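Local coordinates for sperm autoantigenic protein 17 (Danio rerio, PDB 7MY4), which probably dimerizes and docks onto A-kinase anchoring proteins through an N-terminal domain related to that of the type II PKA regulatory subunit, at residues E23-T26 with R27-R31. Numbering follows the deposited sequence.
Sequences EGLT and REVLR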
loop_
_atom_site.group_PDB
_atom_site.type_symbol
_atom_site.label_atom_id
_atom_site.label_comp_id
_atom_site.label_asym_id
_atom_site.label_seq_id
_atom_site.Cartn_x
_atom_site.Cartn_y
_atom_site.Cartn_z
ATOM N N GLU A 23 6.882 2.112 -8.853
ATOM C CA GLU A 23 7.842 1.105 -9.297
ATOM C C GLU A 23 7.421 -0.289 -8.849
ATOM O O GLU A 23 7.583 -1.270 -9.588
ATOM C CB GLU A 23 9.236 1.431 -8.760
ATOM C CG GLU A 23 10.267 0.394 -9.258
ATOM C CD GLU A 23 11.705 0.704 -8.923
ATOM O OE1 GLU A 23 12.036 1.882 -8.662
ATOM O OE2 GLU A 23 12.535 -0.250 -8.960
ATOM N N GLY A 24 6.881 -0.401 -7.633
ATOM C CA GLY A 24 6.466 -1.708 -7.135
ATOM C C GLY A 24 5.338 -2.286 -7.964
ATOM O O GLY A 24 5.350 -3.464 -8.343
ATOM N N LEU A 25 4.350 -1.453 -8.269
ATOM C CA LEU A 25 3.295 -1.872 -9.182
ATOM C C LEU A 25 3.892 -2.293 -10.515
ATOM O O LEU A 25 3.572 -3.358 -11.054
ATOM C CB LEU A 25 2.305 -0.726 -9.377
ATOM C CG LEU A 25 1.268 -0.952 -10.482
ATOM C CD1 LEU A 25 0.356 -2.122 -10.124
ATOM C CD2 LEU A 25 0.486 0.307 -10.729
ATOM N N THR A 26 4.747 -1.445 -11.070
ATOM C CA THR A 26 5.274 -1.684 -12.410
ATOM C C THR A 26 6.033 -2.990 -12.475
ATOM O O THR A 26 5.860 -3.781 -13.410
ATOM C CB THR A 26 6.178 -0.508 -12.797
ATOM O OG1 THR A 26 5.379 0.679 -12.832
ATOM C CG2 THR A 26 6.824 -0.746 -14.165
ATOM N N ARG A 27 6.888 -3.237 -11.491
ATOM C CA ARG A 27 7.664 -4.467 -11.516
ATOM C C ARG A 27 6.769 -5.688 -11.389
ATOM O O ARG A 27 7.049 -6.727 -12.000
ATOM C CB ARG A 27 8.719 -4.421 -10.426
ATOM C CG ARG A 27 9.812 -3.451 -10.822
ATOM C CD ARG A 27 11.037 -3.646 -10.028
ATOM N NE ARG A 27 12.101 -2.666 -10.226
ATOM C CZ ARG A 27 13.103 -2.784 -11.095
ATOM N NH1 ARG A 27 13.195 -3.831 -11.914
ATOM N NH2 ARG A 27 14.046 -1.852 -11.137
ATOM N N GLU A 28 5.682 -5.597 -10.618
ATOM C CA GLU A 28 4.815 -6.770 -10.513
ATOM C C GLU A 28 3.997 -6.970 -11.789
ATOM O O GLU A 28 3.777 -8.113 -12.209
ATOM C CB GLU A 28 3.915 -6.676 -9.282
ATOM C CG GLU A 28 4.667 -6.859 -7.965
ATOM C CD GLU A 28 5.521 -8.115 -7.920
ATOM O OE1 GLU A 28 4.957 -9.229 -8.071
ATOM O OE2 GLU A 28 6.765 -7.987 -7.765
ATOM N N VAL A 29 3.576 -5.881 -12.445
ATOM C CA VAL A 29 2.950 -6.013 -13.768
ATOM C C VAL A 29 3.893 -6.693 -14.759
ATOM O O VAL A 29 3.496 -7.591 -15.525
ATOM C CB VAL A 29 2.525 -4.623 -14.274
ATOM C CG1 VAL A 29 2.158 -4.676 -15.746
ATOM C CG2 VAL A 29 1.339 -4.094 -13.449
ATOM N N LEU A 30 5.151 -6.295 -14.758
ATOM C CA LEU A 30 6.088 -6.924 -15.678
ATOM C C LEU A 30 6.304 -8.395 -15.331
ATOM O O LEU A 30 6.479 -9.225 -16.224
ATOM C CB LEU A 30 7.414 -6.171 -15.668
ATOM C CG LEU A 30 7.366 -4.750 -16.229
ATOM C CD1 LEU A 30 8.692 -4.019 -15.959
ATOM C CD2 LEU A 30 7.076 -4.753 -17.734
ATOM N N ARG A 31 6.355 -8.725 -14.045
ATOM C CA ARG A 31 6.590 -10.103 -13.610
ATOM C C ARG A 31 5.434 -11.022 -13.971
ATOM O O ARG A 31 5.639 -12.211 -14.269
ATOM C CB ARG A 31 6.800 -10.094 -12.092
ATOM C CG ARG A 31 7.195 -11.420 -11.505
ATOM C CD ARG A 31 7.191 -11.406 -9.962
ATOM N NE ARG A 31 7.857 -12.637 -9.549
ATOM C CZ ARG A 31 7.281 -13.838 -9.497
ATOM N NH1 ARG A 31 5.985 -13.971 -9.770
ATOM N NH2 ARG A 31 8.005 -14.911 -9.161
HETATM O O HOH W 1 6.967 -5.213 -6.877
#
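E23 and R27, one helical turn apart, run side by side and join in a salt bridge at the surface. A single carboxylate oxygen takes both bonds: R27 NE reaches E23 OE2 at 2.8 Å on its anti side, nearly straight, whereas R27 NH2 meets E23 OE2 at 3.1 Å from above the carboxylate plane and more bent. OE2 lies in the guanidinium plane at the edge formed by NE and NH2, although the two flat groups are turned 49° apart. E23 CG stands anti to the backbone N (chi1 -178°), and the extended chain beyond it carries the carboxylate alongside R27. With the carboxylate removed, as by an alanine here, the R27 guanidinium is likely to lose this anionic mate and turn more freely. Backbone bonds from R27, E28, V29 and L30 to the carbonyls four residues earlier keep E23 and R27 one turn apart, and T26 OG1 bonds back to L22 O. L25 CD1 touches V29 CG2 at 4.0 Å. Beyond them, L25 rests on Y44 and F45 and V29 on F40, so this apolar side of helix 18-32 packs against helix 37-55, the second helix of the RIIa-type docking and dimerization domain.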